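Local coordinates for zinc transport protein ZntB (Vibrio parahaemolyticus RIMD 2210633, PDB 3CK6), which probably carries zinc into the cell together with protons, as a homopentameric inner-membrane transporter of the CorA family, and is represented by its cytoplasmic domain, at residues Y34-L39 against A106-R111; D63-S68 against S97-Y102; R116-I121 against N139-G144. The protein carries 1 engineered substitution. All blocks are in the same frame, centred on the assembly; numbering follows the deposited sequence.

In the fold
All three contacts are largely buried, and they run from the mixed sheet of the cytoplasmic domain to the helices packed against it. Interaction 1 joins strands 32-37 and 106-111 within the sheet, so backbone hydrogen bonds carry it, with a salt bridge at its partly exposed end. Interaction 2 takes up the next strand, 96-103, and fixes a loop to it through one arginine; its centre lies about 11 Å from that of interaction 1, and Arg-38 packs against Arg-99 between them. Interaction 3 is helix on helix and almost wholly apolar; Ile-118 and Ile-141 reach back to Ile-98, Ile-100 and Leu-107 of the sheet.

Interaction 1 of 3, residues Y34-L39 against A106-R111; sequences YHCERL and ALISTR
Tyr-34 to Glu-37 pair in parallel register with Ile-108 to Arg-111, and the backbone does most of the holding. Tyr-34 N bonds to Leu-107 O and Ser-109 N to Tyr-34 O; Cys-36 N then takes Ser-109 O, and Arg-111 N takes Cys-36 O at 2.9 Å. One step on, where the strand has ended, Arg-38 N still reaches Arg-111 O at 2.8 Å.

Polar side chains add three more links. His-35 ND1 and Ser-109 OG lie 2.7 Å apart in a nearly straight hydrogen bond at the edge of the imidazole, and Trp-33 NE1 also bonds to that hydroxyl. Arg-111 grips Glu-37 side-on, NE to OE1 and NH2 to OE2, both at 2.9 Å, but the guanidinium comes from above the carboxylate plane, the two planes standing 68° apart. A bend at chi2 (125°) turns the arginine chain alongside the glutamate. Water 1 donates to Glu-37 OE1 and Arg-111 O and accepts from Leu-39 N. Arg-38 NH2 makes a weak bond of 3.3 Å to Thr-110 OG1; its stronger partner is Ser-97 O, while Thr-110 OG1 is also bonded to Arg-99 O.

The apolar touches lie on the face of Tyr-34, Cys-36, Ile-108 and Thr-110, opposite His-35 and Glu-37: Ala-106 CB sits at the ring edge of Tyr-34, 3.9 Å from CE2, and Cys-36 SG lies 4.3 Å from Ile-108 CG2. Helix 43-49 packs on this face through Ile-43, Trp-46 and Leu-47. The arrangement is a parallel pairing of strands distant in sequence within the mixed sheet of the alpha/beta cytoplasmic domain.

Interaction 2 of 3, residues D63-S68 against S97-Y102; sequences DESRPS and SIRILY
The guanidinium of Arg-99 is the flat group here, and Ser-65 CB lies over one of its faces, 3.2 Å above the plane and displaced toward the rim. Two oxygens sit at its edge, in the plane: Ser-97 OG, which accepts from NE at 3.1 Å, and Asp-63 O, 3.5 Å from NH2. The NE bond is nearly straight, with an angle of 165° at the hydrogen. Arg-99 NH1 turns to the end of helix 54-60 and the start of the loop, donating to the carbonyls of Leu-60 and Ala-62. Bonds at both NE and NH1 fix the rotation of the group.

Ser-65 puts its hydroxyl between its own backbone N and carbonyl carbon (chi1 61°), which brings OG to 3.1 Å from Arg-99 NH2 and 3.3 Å from Ser-97 OG. Ser-97 carries its OG opposite the backbone N (chi1 -179°), on the side where the side chain of Arg-99 runs past. The Arg-99 chain is extended from CG to NE, carrying its charge from the strand to the loop. Arg-38 packs against it as well, so two arginines lie close together here.

The loop also borders another subunit: Arg-66 forms a salt bridge with Glu-224 of a neighbouring subunit, and Ser-68 OG bonds to Asn-217 of that same subunit. The arrangement is a strand arginine holding, by carbonyl oxygens, the end of helix 54-60 and the loop leading into strand 68-71, next to an interface of the funnel-shaped pentamer.

Interaction 3 of 3, residues R116-I121 against N139-G144; sequences RAIMEI and NQIIEG
Helices 116-121 and 139-144 run roughly antiparallel, 138° between their directions, with the segment axes 8.9 Å apart at their closest and Ala-117 and Gly-144 nearest each other, their CA atoms separated by 4.8 Å. At that point the methyl of Ala-117 rests directly on the backbone of the other helix, CB 3.5 Å from Gly-144 C; a residue with no side chain lets the helices come this near.

One turn along, Ile-121 inserts its longer branch. With CG1 set opposite its carbonyl carbon (chi1 -64°), CD1 reaches the neighbouring helix between Gln-140 and Ile-141, 3.7 Å from Ile-141 N and 3.9 Å from Ile-141 CG1. Gln-140 passes obliquely across it, and its aliphatic CB lies 3.8 Å from Ile-121 CD1. Pro-131, from the loop joining the helices, touches both Ile-121 and Gln-140. Ile-118 CD1 and Ile-141 CG2 meet more loosely at 4.3 Å.

Charged groups keep to the margin, where Glu-120 bridges to Arg-116 in its own helix and to Lys-148 on helix 134-161. The centre is held by van der Waals contact and burial of apolar groups against each other and against helix backbone, which depends on close fit rather than on polar direction.

Interaction 1 of 3, residues Y34-L39 against A106-R111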
ATOM      1  N   TYR E  34      37.542 -10.691  -7.599  1.00 26.00           N
ATOM      2  CA  TYR E  34      38.071 -11.486  -6.506  1.00 26.04           C
ATOM      3  C   TYR E  34      36.882 -12.217  -5.877  1.00 26.27           C
ATOM      4  O   TYR E  34      35.968 -11.583  -5.347  1.00 27.25           O
ATOM      5  CB  TYR E  34      38.744 -10.583  -5.467  1.00 25.84           C
ATOM      6  CG  TYR E  34      39.802  -9.675  -6.067  1.00 26.07           C
ATOM      7  CD1 TYR E  34      41.145 -10.076  -6.115  1.00 25.90           C
ATOM      8  CD2 TYR E  34      39.461  -8.446  -6.631  1.00 26.58           C
ATOM      9  CE1 TYR E  34      42.123  -9.267  -6.697  1.00 24.40           C
ATOM     10  CE2 TYR E  34      40.434  -7.637  -7.220  1.00 26.55           C
ATOM     11  CZ  TYR E  34      41.763  -8.051  -7.233  1.00 25.21           C
ATOM     12  OH  TYR E  34      42.719  -7.244  -7.837  1.00 27.84           O
ATOM     13  N   HIS E  35      36.878 -13.543  -5.952  1.00 26.15           N
ATOM     14  CA  HIS E  35      35.832 -14.334  -5.311  1.00 26.55           C
ATOM     15  C   HIS E  35      36.429 -14.933  -4.040  1.00 26.57           C
ATOM     16  O   HIS E  35      37.476 -15.590  -4.114  1.00 26.49           O
ATOM     17  CB  HIS E  35      35.371 -15.448  -6.254  1.00 26.84           C
ATOM     18  CG  HIS E  35      34.141 -16.153  -5.792  1.00 26.43           C
ATOM     19  ND1 HIS E  35      32.990 -15.483  -5.448  1.00 26.35           N
ATOM     20  CD2 HIS E  35      33.870 -17.474  -5.655  1.00 27.93           C
ATOM     21  CE1 HIS E  35      32.067 -16.362  -5.093  1.00 28.32           C
ATOM     22  NE2 HIS E  35      32.574 -17.575  -5.213  1.00 27.69           N
ATOM     23  N   CYS E  36      35.791 -14.687  -2.891  1.00 26.19           N
ATOM     24  CA  CYS E  36      36.392 -14.982  -1.572  1.00 26.91           C
ATOM     25  C   CYS E  36      35.496 -15.756  -0.595  1.00 27.43           C
ATOM     26  O   CYS E  36      34.272 -15.705  -0.690  1.00 26.57           O
ATOM     27  CB  CYS E  36      36.825 -13.697  -0.870  1.00 26.72           C
ATOM     28  SG  CYS E  36      37.818 -12.606  -1.915  1.00 30.07           S
ATOM     29  N   GLU E  37      36.151 -16.451   0.341  1.00 27.78           N
ATOM     30  CA  GLU E  37      35.495 -17.096   1.477  1.00 29.62           C
ATOM     31  C   GLU E  37      35.204 -16.057   2.566  1.00 30.11           C
ATOM     32  O   GLU E  37      36.113 -15.484   3.149  1.00 30.14           O
ATOM     33  CB  GLU E  37      36.366 -18.230   2.040  1.00 29.65           C
ATOM     34  CG  GLU E  37      36.668 -19.375   1.054  1.00 31.12           C
ATOM     35  CD  GLU E  37      35.532 -20.388   0.903  1.00 34.28           C
ATOM     36  OE1 GLU E  37      34.363 -20.034   1.182  1.00 34.16           O
ATOM     37  OE2 GLU E  37      35.815 -21.544   0.501  1.00 32.33           O
ATOM     38  N   ARG E  38      33.927 -15.809   2.818  1.00 30.45           N
ATOM     39  CA  ARG E  38      33.528 -14.793   3.779  1.00 31.72           C
ATOM     40  C   ARG E  38      33.943 -15.129   5.220  1.00 32.16           C
ATOM     41  O   ARG E  38      34.217 -14.219   6.008  1.00 32.89           O
ATOM     42  CB  ARG E  38      32.019 -14.549   3.688  1.00 31.96           C
ATOM     43  CG  ARG E  38      31.469 -13.503   4.644  1.00 33.69           C
ATOM     44  CD  ARG E  38      30.140 -12.939   4.152  1.00 33.19           C
ATOM     45  NE  ARG E  38      29.061 -13.924   4.277  1.00 34.88           N
ATOM     46  CZ  ARG E  38      28.424 -14.476   3.246  1.00 34.87           C
ATOM     47  NH1 ARG E  38      27.464 -15.361   3.487  1.00 36.07           N
ATOM     48  NH2 ARG E  38      28.748 -14.153   1.982  1.00 30.04           N
ATOM     49  N   LEU E  39      34.015 -16.419   5.553  1.00 32.72           N
ATOM     50  CA  LEU E  39      34.303 -16.851   6.929  1.00 33.84           C
ATOM     51  C   LEU E  39      35.767 -17.107   7.248  1.00 33.96           C
ATOM     52  O   LEU E  39      36.107 -17.486   8.359  1.00 35.00           O
ATOM     53  CB  LEU E  39      33.460 -18.086   7.307  1.00 33.99           C
ATOM     54  CG  LEU E  39      31.944 -17.872   7.333  1.00 36.18           C
ATOM     55  CD1 LEU E  39      31.219 -19.154   7.740  1.00 38.45           C
ATOM     56  CD2 LEU E  39      31.544 -16.713   8.252  1.00 37.08           C
ATOM     57  N   ALA E 106      37.035  -2.589  -8.766  1.00 26.65           N
ATOM     58  CA  ALA E 106      37.117  -4.053  -8.672  1.00 26.52           C
ATOM     59  C   ALA E 106      35.828  -4.619  -8.111  1.00 27.23           C
ATOM     60  O   ALA E 106      35.153  -3.973  -7.306  1.00 28.53           O
ATOM     61  CB  ALA E 106      38.270  -4.463  -7.774  1.00 26.68           C
ATOM     62  N   LEU E 107      35.525  -5.850  -8.500  1.00 26.65           N
ATOM     63  CA  LEU E 107      34.383  -6.571  -7.974  1.00 28.07           C
ATOM     64  C   LEU E 107      34.892  -7.618  -7.013  1.00 27.65           C
ATOM     65  O   LEU E 107      35.651  -8.486  -7.415  1.00 28.58           O
ATOM     66  CB  LEU E 107      33.654  -7.266  -9.120  1.00 27.96           C
ATOM     67  CG  LEU E 107      32.148  -7.126  -9.361  1.00 32.08           C
ATOM     68  CD1 LEU E 107      31.475  -8.520  -9.366  1.00 35.23           C
ATOM     69  CD2 LEU E 107      31.440  -6.111  -8.450  1.00 31.79           C
ATOM     70  N   ILE E 108      34.489  -7.516  -5.754  1.00 27.80           N
ATOM     71  CA  ILE E 108      34.838  -8.487  -4.717  1.00 27.82           C
ATOM     72  C   ILE E 108      33.537  -9.158  -4.277  1.00 28.18           C
ATOM     73  O   ILE E 108      32.634  -8.493  -3.767  1.00 27.64           O
ATOM     74  CB  ILE E 108      35.485  -7.825  -3.473  1.00 27.65           C
ATOM     75  CG1 ILE E 108      36.741  -7.016  -3.833  1.00 27.25           C
ATOM     76  CG2 ILE E 108      35.813  -8.859  -2.410  1.00 28.26           C
ATOM     77  CD1 ILE E 108      37.220  -6.152  -2.638  1.00 29.14           C
ATOM     78  N   SER E 109      33.445 -10.464  -4.500  1.00 28.66           N
ATOM     79  CA  SER E 109      32.295 -11.220  -4.043  1.00 29.41           C
ATOM     80  C   SER E 109      32.712 -12.189  -2.952  1.00 30.06           C
ATOM     81  O   SER E 109      33.829 -12.726  -2.976  1.00 30.12           O
ATOM     82  CB  SER E 109      31.601 -11.946  -5.204  1.00 29.84           C
ATOM     83  OG  SER E 109      32.469 -12.870  -5.819  1.00 29.13           O
ATOM     84  N   THR E 110      31.813 -12.399  -1.984  1.00 30.17           N
ATOM     85  CA  THR E 110      32.107 -13.223  -0.820  1.00 30.54           C
ATOM     86  C   THR E 110      30.997 -14.251  -0.660  1.00 29.78           C
ATOM     87  O   THR E 110      29.823 -13.969  -0.956  1.00 30.27           O
ATOM     88  CB  THR E 110      32.264 -12.421   0.513  1.00 31.32           C
ATOM     89  OG1 THR E 110      30.990 -11.900   0.942  1.00 32.95           O
ATOM     90  CG2 THR E 110      33.302 -11.293   0.401  1.00 32.29           C
ATOM     91  N   ARG E 111      31.381 -15.452  -0.246  1.00 29.91           N
ATOM     92  CA  ARG E 111      30.439 -16.535  -0.089  1.00 30.09           C
ATOM     93  C   ARG E 111      30.689 -17.275   1.226  1.00 30.77           C
ATOM     94  O   ARG E 111      31.780 -17.212   1.798  1.00 30.34           O
ATOM     95  CB  ARG E 111      30.559 -17.512  -1.280  1.00 30.15           C
ATOM     96  CG  ARG E 111      31.896 -18.281  -1.327  1.00 31.41           C
ATOM     97  CD  ARG E 111      31.633 -19.756  -1.368  1.00 32.25           C
ATOM     98  NE  ARG E 111      32.810 -20.606  -1.196  1.00 30.42           N
ATOM     99  CZ  ARG E 111      33.337 -21.346  -2.174  1.00 30.95           C
ATOM    100  NH1 ARG E 111      32.804 -21.313  -3.399  1.00 30.90           N
ATOM    101  NH2 ARG E 111      34.398 -22.111  -1.940  1.00 29.55           N
TER
HETATM  102  O   HOH W   1      33.370 -18.834   3.904  1.00 25.18           O

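Interaction 2 of 3, residues D63-S68 against S97-Y102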
ATOM      1  N   ASP E  63      27.180 -11.569  10.599  1.00 35.23           N
ATOM      2  CA  ASP E  63      26.445 -12.832  10.679  1.00 36.13           C
ATOM      3  C   ASP E  63      25.132 -12.766   9.888  1.00 35.55           C
ATOM      4  O   ASP E  63      24.871 -13.624   9.029  1.00 36.85           O
ATOM      5  CB  ASP E  63      26.174 -13.216  12.138  1.00 37.21           C
ATOM      6  CG  ASP E  63      25.588 -14.620  12.278  1.00 41.84           C
ATOM      7  OD1 ASP E  63      25.713 -15.423  11.315  1.00 46.41           O
ATOM      8  OD2 ASP E  63      24.999 -14.931  13.352  1.00 47.35           O
ATOM      9  N   GLU E  64      24.320 -11.745  10.162  1.00 33.93           N
ATOM     10  CA  GLU E  64      22.990 -11.628   9.559  1.00 32.90           C
ATOM     11  C   GLU E  64      23.037 -10.657   8.390  1.00 31.27           C
ATOM     12  O   GLU E  64      23.902  -9.772   8.346  1.00 30.60           O
ATOM     13  CB  GLU E  64      21.970 -11.126  10.584  1.00 33.51           C
ATOM     14  CG  GLU E  64      21.970 -11.843  11.973  1.00 37.67           C
ATOM     15  CD  GLU E  64      20.969 -12.993  12.088  1.00 43.04           C
ATOM     16  OE1 GLU E  64      20.589 -13.342  13.242  1.00 47.33           O
ATOM     17  OE2 GLU E  64      20.554 -13.555  11.045  1.00 45.58           O
ATOM     18  N   SER E  65      22.109 -10.823   7.445  1.00 29.29           N
ATOM     19  CA  SER E  65      22.029  -9.936   6.283  1.00 27.71           C
ATOM     20  C   SER E  65      20.655 -10.053   5.625  1.00 26.54           C
ATOM     21  O   SER E  65      19.917 -11.030   5.859  1.00 24.89           O
ATOM     22  CB  SER E  65      23.121 -10.289   5.263  1.00 27.90           C
ATOM     23  OG  SER E  65      22.934 -11.635   4.822  1.00 29.94           O
ATOM     24  N   ARG E  66      20.311  -9.044   4.827  1.00 24.81           N
ATOM     25  CA  ARG E  66      19.185  -9.111   3.904  1.00 25.21           C
ATOM     26  C   ARG E  66      19.638  -8.632   2.505  1.00 25.17           C
ATOM     27  O   ARG E  66      20.543  -7.794   2.386  1.00 25.35           O
ATOM     28  CB  ARG E  66      18.014  -8.282   4.412  1.00 25.32           C
ATOM     29  CG  ARG E  66      18.301  -6.768   4.329  1.00 26.22           C
ATOM     30  CD  ARG E  66      17.129  -5.961   4.852  1.00 28.36           C
ATOM     31  NE  ARG E  66      16.009  -5.817   3.913  1.00 29.63           N
ATOM     32  CZ  ARG E  66      15.903  -4.865   2.982  1.00 29.15           C
ATOM     33  NH1 ARG E  66      16.869  -3.961   2.802  1.00 29.38           N
ATOM     34  NH2 ARG E  66      14.814  -4.810   2.222  1.00 26.52           N
ATOM     35  N   PRO E  67      19.023  -9.170   1.429  1.00 25.47           N
ATOM     36  CA  PRO E  67      19.363  -8.570   0.131  1.00 24.64           C
ATOM     37  C   PRO E  67      19.123  -7.060   0.118  1.00 25.52           C
ATOM     38  O   PRO E  67      18.096  -6.563   0.604  1.00 25.37           O
ATOM     39  CB  PRO E  67      18.422  -9.272  -0.853  1.00 25.51           C
ATOM     40  CG  PRO E  67      18.139 -10.620  -0.182  1.00 24.40           C
ATOM     41  CD  PRO E  67      18.077 -10.298   1.298  1.00 24.52           C
ATOM     42  N   SER E  68      20.083  -6.337  -0.448  1.00 25.46           N
ATOM     43  CA  SER E  68      20.052  -4.896  -0.404  1.00 26.97           C
ATOM     44  C   SER E  68      21.139  -4.305  -1.281  1.00 26.92           C
ATOM     45  O   SER E  68      22.131  -4.968  -1.630  1.00 27.84           O
ATOM     46  CB  SER E  68      20.234  -4.387   1.037  1.00 26.56           C
ATOM     47  OG  SER E  68      21.273  -5.097   1.699  1.00 29.24           O
ATOM     48  N   SER E  97      23.700 -16.342   1.237  1.00 31.05           N
ATOM     49  CA  SER E  97      23.959 -14.925   0.997  1.00 29.75           C
ATOM     50  C   SER E  97      25.283 -14.728   0.241  1.00 29.35           C
ATOM     51  O   SER E  97      26.334 -15.235   0.662  1.00 29.08           O
ATOM     52  CB  SER E  97      23.985 -14.163   2.315  1.00 29.37           C
ATOM     53  OG  SER E  97      24.206 -12.794   2.040  1.00 29.71           O
ATOM     54  N   ILE E  98      25.202 -13.999  -0.873  1.00 28.32           N
ATOM     55  CA  ILE E  98      26.364 -13.614  -1.669  1.00 28.63           C
ATOM     56  C   ILE E  98      26.517 -12.091  -1.487  1.00 27.87           C
ATOM     57  O   ILE E  98      25.593 -11.321  -1.775  1.00 26.75           O
ATOM     58  CB  ILE E  98      26.174 -13.946  -3.167  1.00 29.01           C
ATOM     59  CG1 ILE E  98      26.021 -15.453  -3.431  1.00 31.60           C
ATOM     60  CG2 ILE E  98      27.327 -13.297  -4.034  1.00 29.63           C
ATOM     61  CD1 ILE E  98      27.149 -16.312  -2.889  1.00 36.90           C
ATOM     62  N   ARG E  99      27.653 -11.670  -0.951  1.00 27.65           N
ATOM     63  CA  ARG E  99      27.823 -10.270  -0.635  1.00 27.38           C
ATOM     64  C   ARG E  99      28.945  -9.690  -1.481  1.00 27.18           C
ATOM     65  O   ARG E  99      30.083 -10.155  -1.472  1.00 26.90           O
ATOM     66  CB  ARG E  99      28.031 -10.067   0.838  1.00 28.11           C
ATOM     67  CG  ARG E  99      26.995 -10.883   1.644  1.00 27.29           C
ATOM     68  CD  ARG E  99      27.079 -10.538   3.026  1.00 29.72           C
ATOM     69  NE  ARG E  99      26.300 -11.464   3.834  1.00 29.39           N
ATOM     70  CZ  ARG E  99      26.501 -11.640   5.129  1.00 27.73           C
ATOM     71  NH1 ARG E  99      27.492 -10.993   5.739  1.00 27.20           N
ATOM     72  NH2 ARG E  99      25.749 -12.512   5.799  1.00 27.42           N
ATOM     73  N   ILE E 100      28.577  -8.671  -2.225  1.00 26.85           N
ATOM     74  CA  ILE E 100      29.417  -8.177  -3.279  1.00 27.68           C
ATOM     75  C   ILE E 100      29.744  -6.709  -3.033  1.00 28.15           C
ATOM     76  O   ILE E 100      28.846  -5.893  -2.789  1.00 27.55           O
ATOM     77  CB  ILE E 100      28.690  -8.296  -4.660  1.00 27.82           C
ATOM     78  CG1 ILE E 100      28.355  -9.753  -4.989  1.00 29.00           C
ATOM     79  CG2 ILE E 100      29.496  -7.563  -5.782  1.00 27.32           C
ATOM     80  CD1 ILE E 100      27.582  -9.871  -6.273  1.00 29.69           C
ATOM     81  N   LEU E 101      31.029  -6.388  -3.140  1.00 28.38           N
ATOM     82  CA  LEU E 101      31.518  -5.023  -3.060  1.00 29.57           C
ATOM     83  C   LEU E 101      32.016  -4.620  -4.427  1.00 29.31           C
ATOM     84  O   LEU E 101      32.789  -5.352  -5.037  1.00 30.16           O
ATOM     85  CB  LEU E 101      32.693  -4.980  -2.060  1.00 30.01           C
ATOM     86  CG  LEU E 101      33.098  -3.734  -1.275  1.00 33.21           C
ATOM     87  CD1 LEU E 101      31.973  -3.245  -0.374  1.00 33.93           C
ATOM     88  CD2 LEU E 101      34.346  -4.037  -0.424  1.00 31.52           C
ATOM     89  N   TYR E 102      31.578  -3.466  -4.933  1.00 29.19           N
ATOM     90  CA  TYR E 102      32.265  -2.833  -6.077  1.00 28.31           C
ATOM     91  C   TYR E 102      33.056  -1.669  -5.489  1.00 28.66           C
ATOM     92  O   TYR E 102      32.483  -0.747  -4.931  1.00 27.89           O
ATOM     93  CB  TYR E 102      31.271  -2.371  -7.144  1.00 28.48           C
ATOM     94  CG  TYR E 102      31.870  -1.683  -8.383  1.00 29.39           C
ATOM     95  CD1 TYR E 102      32.819  -2.330  -9.184  1.00 30.31           C
ATOM     96  CD2 TYR E 102      31.439  -0.427  -8.777  1.00 28.68           C
ATOM     97  CE1 TYR E 102      33.366  -1.713 -10.321  1.00 27.60           C
ATOM     98  CE2 TYR E 102      31.968   0.208  -9.951  1.00 27.85           C
ATOM     99  CZ  TYR E 102      32.926  -0.458 -10.707  1.00 27.78           C
ATOM    100  OH  TYR E 102      33.466   0.114 -11.836  1.00 29.80           O
TER

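Interaction 3 of 3, residues R116-I121 against N139-G144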
ATOM      1  N   ARG E 116      25.811 -22.531  -7.256  1.00 31.44           N
ATOM      2  CA  ARG E 116      25.909 -23.180  -8.556  1.00 31.57           C
ATOM      3  C   ARG E 116      25.992 -22.122  -9.672  1.00 30.50           C
ATOM      4  O   ARG E 116      26.736 -22.299 -10.616  1.00 30.11           O
ATOM      5  CB  ARG E 116      24.747 -24.154  -8.791  1.00 32.35           C
ATOM      6  CG  ARG E 116      24.736 -24.772 -10.185  1.00 36.55           C
ATOM      7  CD  ARG E 116      25.307 -26.192 -10.234  1.00 43.89           C
ATOM      8  NE  ARG E 116      26.758 -26.269 -10.018  1.00 49.36           N
ATOM      9  CZ  ARG E 116      27.653 -26.630 -10.945  1.00 51.87           C
ATOM     10  NH1 ARG E 116      27.268 -26.938 -12.181  1.00 52.19           N
ATOM     11  NH2 ARG E 116      28.945 -26.683 -10.631  1.00 52.93           N
ATOM     12  N   ALA E 117      25.259 -21.021  -9.520  1.00 29.39           N
ATOM     13  CA  ALA E 117      25.305 -19.889 -10.482  1.00 29.76           C
ATOM     14  C   ALA E 117      26.723 -19.345 -10.725  1.00 29.66           C
ATOM     15  O   ALA E 117      27.149 -19.119 -11.869  1.00 29.71           O
ATOM     16  CB  ALA E 117      24.410 -18.773  -9.987  1.00 30.18           C
ATOM     17  N   ILE E 118      27.453 -19.111  -9.637  1.00 28.93           N
ATOM     18  CA  ILE E 118      28.829 -18.637  -9.739  1.00 28.15           C
ATOM     19  C   ILE E 118      29.821 -19.720 -10.233  1.00 27.76           C
ATOM     20  O   ILE E 118      30.715 -19.414 -11.010  1.00 26.17           O
ATOM     21  CB  ILE E 118      29.289 -17.935  -8.436  1.00 28.80           C
ATOM     22  CG1 ILE E 118      28.465 -16.642  -8.246  1.00 29.89           C
ATOM     23  CG2 ILE E 118      30.795 -17.583  -8.524  1.00 26.99           C
ATOM     24  CD1 ILE E 118      28.622 -15.984  -6.899  1.00 32.08           C
HETATM   25  N   MSE E 119      29.639 -20.975  -9.814  1.00 27.70           N
HETATM   26  CA  MSE E 119      30.390 -22.094 -10.403  1.00 29.49           C
HETATM   27  C   MSE E 119      30.290 -22.138 -11.920  1.00 28.18           C
HETATM   28  O   MSE E 119      31.289 -22.352 -12.602  1.00 28.22           O
HETATM   29  CB  MSE E 119      29.906 -23.455  -9.861  1.00 29.42           C
HETATM   30  CG  MSE E 119      30.061 -23.602  -8.388  1.00 31.81           C
HETATM   31 SE   MSE E 119      29.508 -25.347  -7.817  0.70 35.17          SE
HETATM   32  CE  MSE E 119      28.675 -24.819  -6.162  1.00 35.35           C
ATOM     33  N   GLU E 120      29.080 -21.949 -12.441  1.00 27.45           N
ATOM     34  CA  GLU E 120      28.851 -21.994 -13.897  1.00 27.90           C
ATOM     35  C   GLU E 120      29.593 -20.853 -14.608  1.00 26.69           C
ATOM     36  O   GLU E 120      30.176 -21.059 -15.672  1.00 27.33           O
ATOM     37  CB  GLU E 120      27.350 -22.076 -14.219  1.00 27.47           C
ATOM     38  CG  GLU E 120      26.830 -23.509 -13.866  1.00 29.42           C
ATOM     39  CD  GLU E 120      25.311 -23.729 -13.916  1.00 30.67           C
ATOM     40  OE1 GLU E 120      24.539 -22.858 -14.377  1.00 33.66           O
ATOM     41  OE2 GLU E 120      24.891 -24.829 -13.473  1.00 35.79           O
ATOM     42  N   ILE E 121      29.631 -19.681 -13.985  1.00 26.04           N
ATOM     43  CA  ILE E 121      30.409 -18.551 -14.530  1.00 26.48           C
ATOM     44  C   ILE E 121      31.903 -18.839 -14.503  1.00 26.16           C
ATOM     45  O   ILE E 121      32.582 -18.676 -15.513  1.00 26.31           O
ATOM     46  CB  ILE E 121      30.056 -17.213 -13.823  1.00 26.60           C
ATOM     47  CG1 ILE E 121      28.583 -16.847 -14.103  1.00 26.51           C
ATOM     48  CG2 ILE E 121      31.037 -16.103 -14.242  1.00 26.63           C
ATOM     49  CD1 ILE E 121      27.942 -15.937 -13.065  1.00 27.48           C
ATOM     50  N   ASN E 139      25.950  -8.802 -14.080  1.00 27.07           N
ATOM     51  CA  ASN E 139      24.698  -9.168 -14.757  1.00 27.00           C
ATOM     52  C   ASN E 139      24.490 -10.675 -14.769  1.00 26.55           C
ATOM     53  O   ASN E 139      23.399 -11.164 -14.459  1.00 27.01           O
ATOM     54  CB  ASN E 139      24.731  -8.588 -16.185  1.00 25.74           C
ATOM     55  CG  ASN E 139      23.344  -8.529 -16.857  1.00 28.30           C
ATOM     56  OD1 ASN E 139      23.200  -7.842 -17.869  1.00 29.08           O
ATOM     57  ND2 ASN E 139      22.340  -9.265 -16.328  1.00 24.92           N
ATOM     58  N   GLN E 140      25.541 -11.425 -15.093  1.00 27.14           N
ATOM     59  CA  GLN E 140      25.455 -12.894 -15.105  1.00 27.42           C
ATOM     60  C   GLN E 140      25.266 -13.494 -13.714  1.00 27.21           C
ATOM     61  O   GLN E 140      24.570 -14.492 -13.567  1.00 27.41           O
ATOM     62  CB  GLN E 140      26.679 -13.509 -15.769  1.00 27.01           C
ATOM     63  CG  GLN E 140      26.723 -13.317 -17.289  1.00 29.01           C
ATOM     64  CD  GLN E 140      27.778 -14.180 -17.962  1.00 29.01           C
ATOM     65  OE1 GLN E 140      28.351 -15.089 -17.345  1.00 33.51           O
ATOM     66  NE2 GLN E 140      28.057 -13.889 -19.234  1.00 28.44           N
ATOM     67  N   ILE E 141      25.876 -12.899 -12.697  1.00 27.41           N
ATOM     68  CA  ILE E 141      25.644 -13.351 -11.314  1.00 28.17           C
ATOM     69  C   ILE E 141      24.159 -13.198 -10.939  1.00 28.24           C
ATOM     70  O   ILE E 141      23.520 -14.151 -10.460  1.00 27.93           O
ATOM     71  CB  ILE E 141      26.551 -12.608 -10.288  1.00 28.73           C
ATOM     72  CG1 ILE E 141      28.035 -12.935 -10.546  1.00 29.67           C
ATOM     73  CG2 ILE E 141      26.149 -12.979  -8.817  1.00 27.70           C
ATOM     74  CD1 ILE E 141      29.031 -12.002  -9.808  1.00 28.72           C
ATOM     75  N   ILE E 142      23.614 -12.004 -11.182  1.00 28.59           N
ATOM     76  CA  ILE E 142      22.214 -11.698 -10.883  1.00 29.05           C
ATOM     77  C   ILE E 142      21.286 -12.660 -11.649  1.00 29.07           C
ATOM     78  O   ILE E 142      20.444 -13.336 -11.045  1.00 28.22           O
ATOM     79  CB  ILE E 142      21.897 -10.184 -11.149  1.00 29.23           C
ATOM     80  CG1 ILE E 142      22.631  -9.297 -10.140  1.00 29.66           C
ATOM     81  CG2 ILE E 142      20.407  -9.911 -11.089  1.00 30.35           C
ATOM     82  CD1 ILE E 142      22.763  -7.850 -10.572  1.00 29.04           C
ATOM     83  N   GLU E 143      21.458 -12.757 -12.971  1.00 29.10           N
ATOM     84  CA  GLU E 143      20.625 -13.657 -13.765  1.00 29.61           C
ATOM     85  C   GLU E 143      20.856 -15.142 -13.442  1.00 29.31           C
ATOM     86  O   GLU E 143      19.920 -15.947 -13.514  1.00 28.50           O
ATOM     87  CB  GLU E 143      20.790 -13.414 -15.268  1.00 30.08           C
ATOM     88  CG  GLU E 143      20.193 -12.092 -15.749  1.00 33.57           C
ATOM     89  CD  GLU E 143      18.673 -12.154 -16.008  1.00 39.27           C
ATOM     90  OE1 GLU E 143      17.920 -12.719 -15.172  1.00 38.91           O
ATOM     91  OE2 GLU E 143      18.223 -11.608 -17.056  1.00 41.11           O
ATOM     92  N   GLY E 144      22.094 -15.508 -13.117  1.00 28.73           N
ATOM     93  CA  GLY E 144      22.385 -16.897 -12.751  1.00 28.31           C
ATOM     94  C   GLY E 144      21.597 -17.305 -11.507  1.00 28.12           C
ATOM     95  O   GLY E 144      20.981 -18.366 -11.482  1.00 26.91           O
TER